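Long-range contacts in tetraacyldisaccharide 4'-kinase (Aquifex aeolicus, PDB 4EHX), which probably transfers the gamma-phosphate of ATP to the 4'-position of a tetraacyldisaccharide 1-phosphate, giving lipid IVA in lipid A biosynthesis: residues R66-S71 with E128-E133; T81-E86 with S112-E117; V229-G234 with I250-F255. All coordinates share one frame; numbering follows the deposited sequence.

Interactions 1 and 2 are neighbours, their centres 9 Å apart, and share a sheet in which strand 67-71 runs parallel to strand 112-116. Direct evidence is the probable hydrogen bond from Ile69 N to Ser112 O (2.7 Å), with packing of Leu130 on Glu86 and of Lys129 on Ile83. Along the chain, 81-86 and 112-117 both fall between 66-71 and 128-133, so interaction 2 forms inside the span that interaction 1 brings together. Interaction 3 follows later in sequence and lies about 38 and 34 Å, centre to centre, from interactions 1 and 2. The first two therefore build one region of this P-loop kinase, and the third a distant one.

Interaction 1: R66-S71 with E128-E133; sequences RVCILS and EKLSPE
Arg66, just ahead of strand 67-71, grips the chain where it leaves helix 119-130, using both its backbone and its guanidinium group. The side chain reaches two successive carbonyls: NE donates to Ser131 O at 3.1 Å, and NH2 to Leu130 O at 3.0 Å. Ser131 O lies at the guanidinium edge, in its plane, whereas Leu130 O is tilted 18° from that plane. Seen from the acceptors, both donors sit above the carbonyl planes, off the lone pairs. A bend at chi3 (66°) turns the end of the arginine chain onto these oxygens.

The backbone of Arg66 is held from both its N and its O by Glu133. Glu133 N donates to Arg66 O at 2.7 Å, while the carboxylate OE1 accepts a hydrogen bond from Arg66 N, also at 2.7 Å, through its anti lone pair. The two side chains cross at about a right angle, and Arg66 NE stays 5.4 Å from Glu133 OE1, so the charged groups do not pair directly.

Farther along the strand, Cys68 supplies the apolar part, its CB meeting Pro132 CB at 3.8 Å and its SG facing Leu130 CD1. Ser131, with positive phi, is the first residue to depart from helical geometry, and this turn presents the two carbonyls to Arg66.

Tyr87 OH also bonds to Leu130 O, and strand 134-138 continues the pairing with strand 67-71. The chemistry implies that a cationic group satisfies two successive carbonyls where the chain leaves the helix, a place where the helix dipole would probably favour positive charge.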
loop_
_atom_site.group_PDB
_atom_site.type_symbol
_atom_site.label_atom_id
_atom_site.label_comp_id
_atom_site.label_asym_id
_atom_site.label_seq_id
_atom_site.Cartn_x
_atom_site.Cartn_y
_atom_site.Cartn_z
ATOM N N ARG A 66 8.660 -3.080 17.973
ATOM C CA ARG A 66 8.827 -1.707 17.519
ATOM C C ARG A 66 9.009 -1.734 16.005
ATOM O O ARG A 66 10.049 -2.168 15.512
ATOM C CB ARG A 66 10.027 -1.059 18.214
ATOM C CG ARG A 66 9.832 -0.919 19.734
ATOM C CD ARG A 66 11.138 -0.542 20.438
ATOM N NE ARG A 66 11.613 0.790 20.064
ATOM C CZ ARG A 66 11.178 1.924 20.616
ATOM N NH1 ARG A 66 10.244 1.888 21.557
ATOM N NH2 ARG A 66 11.669 3.096 20.223
ATOM N N VAL A 67 7.989 -1.283 15.274
ATOM C CA VAL A 67 7.958 -1.416 13.808
ATOM C C VAL A 67 8.228 -0.085 13.117
ATOM O O VAL A 67 7.740 0.972 13.544
ATOM C CB VAL A 67 6.558 -1.920 13.359
ATOM C CG1 VAL A 67 6.444 -1.972 11.818
ATOM C CG2 VAL A 67 6.233 -3.274 14.011
ATOM N N CYS A 68 8.997 -0.128 12.038
ATOM C CA CYS A 68 9.185 1.051 11.211
ATOM C C CYS A 68 8.942 0.688 9.763
ATOM O O CYS A 68 9.520 -0.271 9.255
ATOM C CB CYS A 68 10.595 1.623 11.383
ATOM S SG CYS A 68 10.901 3.146 10.461
ATOM N N ILE A 69 8.100 1.468 9.094
ATOM C CA ILE A 69 7.888 1.300 7.657
ATOM C C ILE A 69 8.944 2.095 6.896
ATOM O O ILE A 69 9.198 3.245 7.224
ATOM C CB ILE A 69 6.519 1.868 7.218
ATOM C CG1 ILE A 69 5.385 1.302 8.077
ATOM C CG2 ILE A 69 6.306 1.654 5.698
ATOM C CD1 ILE A 69 5.267 -0.182 8.036
ATOM N N LEU A 70 9.559 1.482 5.885
ATOM C CA LEU A 70 10.465 2.203 5.004
ATOM C C LEU A 70 9.736 2.374 3.693
ATOM O O LEU A 70 9.522 1.398 2.960
ATOM C CB LEU A 70 11.779 1.418 4.776
ATOM C CG LEU A 70 12.594 1.093 6.027
ATOM C CD1 LEU A 70 13.882 0.308 5.645
ATOM C CD2 LEU A 70 12.957 2.393 6.764
ATOM N N SER A 71 9.333 3.612 3.429
ATOM C CA SER A 71 8.561 3.956 2.242
ATOM C C SER A 71 9.426 4.753 1.253
ATOM O O SER A 71 10.357 5.448 1.659
ATOM C CB SER A 71 7.341 4.771 2.683
ATOM O OG SER A 71 6.311 4.743 1.724
ATOM N N GLU A 128 19.161 4.857 14.098
ATOM C CA GLU A 128 19.777 5.896 14.907
ATOM C C GLU A 128 18.758 6.631 15.779
ATOM O O GLU A 128 18.993 6.853 16.963
ATOM C CB GLU A 128 20.508 6.882 13.992
ATOM C CG GLU A 128 21.156 8.057 14.700
ATOM C CD GLU A 128 21.880 8.972 13.730
ATOM O OE1 GLU A 128 21.767 8.752 12.504
ATOM O OE2 GLU A 128 22.565 9.907 14.193
ATOM N N LYS A 129 17.618 6.992 15.197
ATOM C CA LYS A 129 16.671 7.886 15.865
ATOM C C LYS A 129 15.473 7.188 16.506
ATOM O O LYS A 129 14.860 7.734 17.416
ATOM C CB LYS A 129 16.145 8.938 14.878
ATOM C CG LYS A 129 17.213 9.766 14.183
ATOM C CD LYS A 129 18.002 10.609 15.166
ATOM C CE LYS A 129 18.992 11.510 14.441
ATOM N NZ LYS A 129 19.889 12.227 15.399
ATOM N N LEU A 130 15.118 6.002 16.022
ATOM C CA LEU A 130 13.853 5.384 16.424
ATOM C C LEU A 130 14.003 4.001 17.081
ATOM O O LEU A 130 13.023 3.432 17.567
ATOM C CB LEU A 130 12.934 5.258 15.205
ATOM C CG LEU A 130 12.568 6.529 14.423
ATOM C CD1 LEU A 130 11.963 6.200 13.059
ATOM C CD2 LEU A 130 11.629 7.422 15.230
ATOM N N SER A 131 15.225 3.473 17.070
ATOM C CA SER A 131 15.525 2.087 17.474
ATOM C C SER A 131 14.452 1.005 17.227
ATOM O O SER A 131 14.040 0.301 18.143
ATOM C CB SER A 131 16.005 2.038 18.927
ATOM O OG SER A 131 15.039 2.598 19.792
ATOM N N PRO A 132 14.014 0.860 15.974
ATOM C CA PRO A 132 13.046 -0.184 15.623
ATOM C C PRO A 132 13.580 -1.608 15.802
ATOM O O PRO A 132 14.787 -1.839 15.778
ATOM C CB PRO A 132 12.753 0.100 14.145
ATOM C CG PRO A 132 14.024 0.682 13.637
ATOM C CD PRO A 132 14.610 1.479 14.769
ATOM N N GLU A 133 12.671 -2.557 15.993
ATOM C CA GLU A 133 13.041 -3.964 16.056
ATOM C C GLU A 133 12.848 -4.685 14.724
ATOM O O GLU A 133 13.396 -5.755 14.519
ATOM C CB GLU A 133 12.222 -4.657 17.135
ATOM C CG GLU A 133 12.621 -4.185 18.510
ATOM C CD GLU A 133 11.682 -4.672 19.588
ATOM O OE1 GLU A 133 10.465 -4.451 19.464
ATOM O OE2 GLU A 133 12.174 -5.281 20.552
#

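Interaction 2: T81-E86 with S112-E117; sequences TLIVSE and SVVASE
Thr81-Glu86 and Ser112-Ser116 form an antiparallel beta pair interrupted by a classic beta bulge, in which Val84 and Ser85 both face Val113. The strand axes approach to 4.6 Å and their directions differ by 174°.

Backbone hydrogen bonds fix the register. Leu82 and Ala115 make a hydrogen-bonded pair, each N donating to the other's O at 2.9 Å. Ile83 and Val114 follow as a non-hydrogen-bonded pair. At the bulge Val113 O accepts twice, from Val84 N at 2.8 Å and from Ser85 N at 3.1 Å. The second donor lies in the carbonyl plane on a lone pair; the first is tilted 22° from it. Val113 N returns a bond to Ser85 O, closing the pair beyond the extra residue. The helix-like backbone of Val84 (psi -40°) is what lets consecutive N-H groups converge on one oxygen.

Apolar contacts occupy both faces. On the face bearing Ile83 and Val114, CG1 of the isoleucine meets CG2 of the valine, while the other valine branch, CG1, touches Thr81 CG2 at 3.7 Å. This face is covered by helix 119-130, with Leu125 on Thr81 and Lys129 on Ile83. On the other face Val84 sets its CB against Val113 CG1 and its CG2 against Ala115 CB, at 3.9 Å, under Pro101 and Ala105 of helix 99-107.

Side-chain polar contacts lie toward the ends. Ser112 OG bonds to Tyr87 N, just past the first strand. At the other end Ser116 OG reaches Asp118 O and also accepts a hydrogen bond from Thr81 OG1 at 3.0 Å.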
loop_
_atom_site.group_PDB
_atom_site.type_symbol
_atom_site.label_atom_id
_atom_site.label_comp_id
_atom_site.label_asym_id
_atom_site.label_seq_id
_atom_site.Cartn_x
_atom_site.Cartn_y
_atom_site.Cartn_z
ATOM N N THR A 81 16.499 11.498 3.299
ATOM C CA THR A 81 15.784 10.609 4.211
ATOM C C THR A 81 14.977 11.466 5.177
ATOM O O THR A 81 15.468 12.474 5.671
ATOM C CB THR A 81 16.759 9.720 4.979
ATOM O OG1 THR A 81 17.539 8.972 4.044
ATOM C CG2 THR A 81 16.011 8.759 5.868
ATOM N N LEU A 82 13.733 11.076 5.427
ATOM C CA LEU A 82 12.822 11.900 6.209
ATOM C C LEU A 82 12.016 11.026 7.165
ATOM O O LEU A 82 11.365 10.073 6.737
ATOM C CB LEU A 82 11.861 12.639 5.269
ATOM C CG LEU A 82 10.738 13.433 5.936
ATOM C CD1 LEU A 82 11.333 14.575 6.740
ATOM C CD2 LEU A 82 9.756 13.948 4.901
ATOM N N ILE A 83 12.072 11.333 8.457
ATOM C CA ILE A 83 11.189 10.659 9.394
ATOM C C ILE A 83 9.816 11.306 9.279
ATOM O O ILE A 83 9.644 12.480 9.577
ATOM C CB ILE A 83 11.696 10.742 10.847
ATOM C CG1 ILE A 83 12.979 9.912 11.011
ATOM C CG2 ILE A 83 10.598 10.264 11.821
ATOM C CD1 ILE A 83 13.682 10.108 12.369
ATOM N N VAL A 84 8.851 10.538 8.802
ATOM C CA VAL A 84 7.493 11.031 8.598
ATOM C C VAL A 84 6.680 10.893 9.885
ATOM O O VAL A 84 5.908 11.781 10.260
ATOM C CB VAL A 84 6.816 10.214 7.488
ATOM C CG1 VAL A 84 5.335 10.595 7.354
ATOM C CG2 VAL A 84 7.563 10.412 6.175
ATOM N N SER A 85 6.873 9.776 10.576
ATOM C CA SER A 85 6.120 9.555 11.800
ATOM C C SER A 85 6.971 8.813 12.807
ATOM O O SER A 85 7.701 7.903 12.442
ATOM C CB SER A 85 4.877 8.723 11.492
ATOM O OG SER A 85 4.202 8.375 12.685
ATOM N N GLU A 86 6.843 9.182 14.077
ATOM C CA GLU A 86 7.531 8.476 15.141
ATOM C C GLU A 86 6.507 7.710 15.967
ATOM O O GLU A 86 5.789 8.289 16.792
ATOM C CB GLU A 86 8.316 9.458 16.016
ATOM C CG GLU A 86 8.928 8.824 17.258
ATOM C CD GLU A 86 9.660 9.833 18.125
ATOM O OE1 GLU A 86 9.120 10.947 18.327
ATOM O OE2 GLU A 86 10.772 9.512 18.605
ATOM N N SER A 112 6.354 3.609 13.239
ATOM C CA SER A 112 7.131 4.680 12.624
ATOM C C SER A 112 7.119 4.563 11.095
ATOM O O SER A 112 6.955 3.478 10.554
ATOM C CB SER A 112 8.576 4.699 13.147
ATOM O OG SER A 112 8.619 4.955 14.546
ATOM N N VAL A 113 7.277 5.694 10.417
ATOM C CA VAL A 113 7.341 5.724 8.954
ATOM C C VAL A 113 8.493 6.618 8.537
ATOM O O VAL A 113 8.630 7.761 9.000
ATOM C CB VAL A 113 6.044 6.254 8.322
ATOM C CG1 VAL A 113 6.182 6.341 6.787
ATOM C CG2 VAL A 113 4.871 5.363 8.704
ATOM N N VAL A 114 9.335 6.084 7.669
ATOM C CA VAL A 114 10.462 6.833 7.135
ATOM C C VAL A 114 10.383 6.802 5.609
ATOM O O VAL A 114 10.125 5.755 5.013
ATOM C CB VAL A 114 11.807 6.234 7.643
ATOM C CG1 VAL A 114 12.986 6.770 6.832
ATOM C CG2 VAL A 114 11.969 6.512 9.146
ATOM N N ALA A 115 10.553 7.970 4.991
ATOM C CA ALA A 115 10.541 8.082 3.541
ATOM C C ALA A 115 11.975 8.275 3.052
ATOM O O ALA A 115 12.685 9.178 3.498
ATOM C CB ALA A 115 9.656 9.261 3.095
ATOM N N SER A 116 12.394 7.417 2.138
ATOM C CA SER A 116 13.729 7.506 1.590
ATOM C C SER A 116 13.759 6.667 0.324
ATOM O O SER A 116 13.403 5.498 0.349
ATOM C CB SER A 116 14.721 6.950 2.617
ATOM O OG SER A 116 16.052 7.175 2.226
ATOM N N GLU A 117 14.159 7.271 -0.792
ATOM C CA GLU A 117 14.333 6.523 -2.037
ATOM C C GLU A 117 15.247 5.311 -1.813
ATOM O O GLU A 117 14.955 4.182 -2.247
ATOM C CB GLU A 117 14.965 7.447 -3.081
ATOM C CG GLU A 117 15.055 6.860 -4.471
ATOM C CD GLU A 117 13.743 6.963 -5.219
ATOM O OE1 GLU A 117 12.917 7.832 -4.857
ATOM O OE2 GLU A 117 13.540 6.174 -6.165
#

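Interaction 3: V229-G234 with I250-F255; sequences VIAFSG and IKVKEF
Val229 and Ala231 dock onto the strand around Val252 and Phe255 as neighbouring parallel strands of a beta-alpha-beta unit whose crossover is helix 237-248. Backbone bonds give the evidence for the register: Val229 N donates to Lys251 O at 2.9 Å with an N-H...O angle of 165°, and Lys253 N returns to Val229 O, also at 2.9 Å. The two bonds thus flank Val252. Beyond the corner at Lys253 the pairing resumes with Ala231 opposite Phe255.

Among apolar contacts, CG2 of Val229 sits between its backbone N and carbonyl carbon (chi1 of CG1 -58°), where it meets CG2 of Val252 at 3.9 Å and CG2 of Ile250 at 4.0 Å. Ala231 CB lies 3.7 Å from Phe255 CD2, and the Ala231 carbonyl oxygen stands over one face of that ring, offset toward its rim. On the opposite side of the sheet, the aliphatic part of Lys253 crosses Ile230 CG1, its ammonium salt-bridged to Glu273.

Helix 237-248 covers the Ala231-Phe255 face through Leu245, Asn238 and Arg242, while strand 275-277 pairs with strand 229-233 along its other edge.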
loop_
_atom_site.group_PDB
_atom_site.type_symbol
_atom_site.label_atom_id
_atom_site.label_comp_id
_atom_site.label_asym_id
_atom_site.label_seq_id
_atom_site.Cartn_x
_atom_site.Cartn_y
_atom_site.Cartn_z
ATOM N N VAL A 229 -25.848 10.060 2.209
ATOM C CA VAL A 229 -24.567 10.752 2.270
ATOM C C VAL A 229 -24.245 11.461 0.968
ATOM O O VAL A 229 -24.816 11.165 -0.082
ATOM C CB VAL A 229 -23.419 9.785 2.584
ATOM C CG1 VAL A 229 -23.679 9.064 3.895
ATOM C CG2 VAL A 229 -23.244 8.799 1.439
ATOM N N ILE A 230 -23.320 12.407 1.049
ATOM C CA ILE A 230 -22.735 13.015 -0.132
ATOM C C ILE A 230 -21.345 12.411 -0.288
ATOM O O ILE A 230 -20.520 12.506 0.616
ATOM C CB ILE A 230 -22.622 14.538 0.027
ATOM C CG1 ILE A 230 -24.015 15.158 0.170
ATOM C CG2 ILE A 230 -21.892 15.139 -1.155
ATOM C CD1 ILE A 230 -24.002 16.590 0.655
ATOM N N ALA A 231 -21.093 11.767 -1.419
ATOM C CA ALA A 231 -19.800 11.134 -1.646
ATOM C C ALA A 231 -18.990 11.905 -2.678
ATOM O O ALA A 231 -19.548 12.565 -3.563
ATOM C CB ALA A 231 -19.981 9.688 -2.085
ATOM N N PHE A 232 -17.669 11.813 -2.561
ATOM C CA PHE A 232 -16.779 12.492 -3.486
ATOM C C PHE A 232 -15.396 11.851 -3.545
ATOM O O PHE A 232 -14.955 11.184 -2.604
ATOM C CB PHE A 232 -16.695 13.993 -3.184
ATOM C CG PHE A 232 -16.008 14.329 -1.885
ATOM C CD1 PHE A 232 -14.627 14.465 -1.830
ATOM C CD2 PHE A 232 -16.745 14.546 -0.730
ATOM C CE1 PHE A 232 -13.991 14.785 -0.647
ATOM C CE2 PHE A 232 -16.115 14.870 0.465
ATOM C CZ PHE A 232 -14.738 14.993 0.504
ATOM N N SER A 233 -14.724 12.042 -4.670
ATOM C CA SER A 233 -13.437 11.410 -4.897
ATOM C C SER A 233 -12.508 12.364 -5.625
ATOM O O SER A 233 -12.927 13.083 -6.535
ATOM C CB SER A 233 -13.608 10.121 -5.700
ATOM O OG SER A 233 -12.392 9.399 -5.743
ATOM N N GLY A 234 -11.247 12.365 -5.210
ATOM C CA GLY A 234 -10.257 13.272 -5.751
ATOM C C GLY A 234 -9.355 12.615 -6.772
ATOM O O GLY A 234 -8.160 12.901 -6.825
ATOM N N ILE A 250 -24.916 1.530 0.534
ATOM C CA ILE A 250 -24.923 2.865 1.120
ATOM C C ILE A 250 -25.695 3.833 0.222
ATOM O O ILE A 250 -25.447 3.905 -0.985
ATOM C CB ILE A 250 -23.488 3.373 1.365
ATOM C CG1 ILE A 250 -22.758 2.431 2.330
ATOM C CG2 ILE A 250 -23.514 4.791 1.906
ATOM C CD1 ILE A 250 -21.261 2.671 2.429
ATOM N N LYS A 251 -26.638 4.569 0.806
ATOM C CA LYS A 251 -27.461 5.495 0.034
ATOM C C LYS A 251 -26.761 6.831 -0.213
ATOM O O LYS A 251 -26.534 7.612 0.713
ATOM C CB LYS A 251 -28.813 5.719 0.712
ATOM C CG LYS A 251 -29.716 4.485 0.733
ATOM C CD LYS A 251 -31.041 4.755 1.441
ATOM C CE LYS A 251 -31.950 3.522 1.438
ATOM N NZ LYS A 251 -33.251 3.726 2.140
ATOM N N VAL A 252 -26.432 7.087 -1.474
ATOM C CA VAL A 252 -25.713 8.295 -1.857
ATOM C C VAL A 252 -26.635 9.255 -2.600
ATOM O O VAL A 252 -27.051 8.980 -3.727
ATOM C CB VAL A 252 -24.497 7.961 -2.753
ATOM C CG1 VAL A 252 -23.806 9.233 -3.225
ATOM C CG2 VAL A 252 -23.518 7.044 -2.014
ATOM N N LYS A 253 -26.945 10.382 -1.963
ATOM C CA LYS A 253 -27.852 11.371 -2.534
ATOM C C LYS A 253 -27.156 12.184 -3.618
ATOM O O LYS A 253 -27.805 12.879 -4.399
ATOM C CB LYS A 253 -28.366 12.317 -1.446
ATOM C CG LYS A 253 -27.340 13.363 -1.026
ATOM C CD LYS A 253 -27.937 14.439 -0.132
ATOM C CE LYS A 253 -28.325 13.885 1.228
ATOM N NZ LYS A 253 -28.651 14.971 2.196
ATOM N N GLU A 254 -25.831 12.093 -3.669
ATOM C CA GLU A 254 -25.056 12.948 -4.560
ATOM C C GLU A 254 -23.629 12.416 -4.657
ATOM O O GLU A 254 -23.110 11.835 -3.701
ATOM C CB GLU A 254 -25.175 14.396 -4.092
ATOM C CG GLU A 254 -24.357 15.395 -4.881
ATOM C CD GLU A 254 -24.493 16.797 -4.320
ATOM O OE1 GLU A 254 -23.835 17.720 -4.844
ATOM O OE2 GLU A 254 -25.264 16.971 -3.350
ATOM N N PHE A 255 -23.000 12.615 -5.813
ATOM C CA PHE A 255 -21.604 12.228 -6.003
ATOM C C PHE A 255 -20.912 13.403 -6.684
ATOM O O PHE A 255 -21.485 14.042 -7.567
ATOM C CB PHE A 255 -21.397 10.949 -6.825
ATOM C CG PHE A 255 -20.044 10.308 -6.625
ATOM C CD1 PHE A 255 -18.931 10.767 -7.314
ATOM C CD2 PHE A 255 -19.888 9.245 -5.744
ATOM C CE1 PHE A 255 -17.683 10.178 -7.127
ATOM C CE2 PHE A 255 -18.645 8.651 -5.554
ATOM C CZ PHE A 255 -17.543 9.119 -6.247
#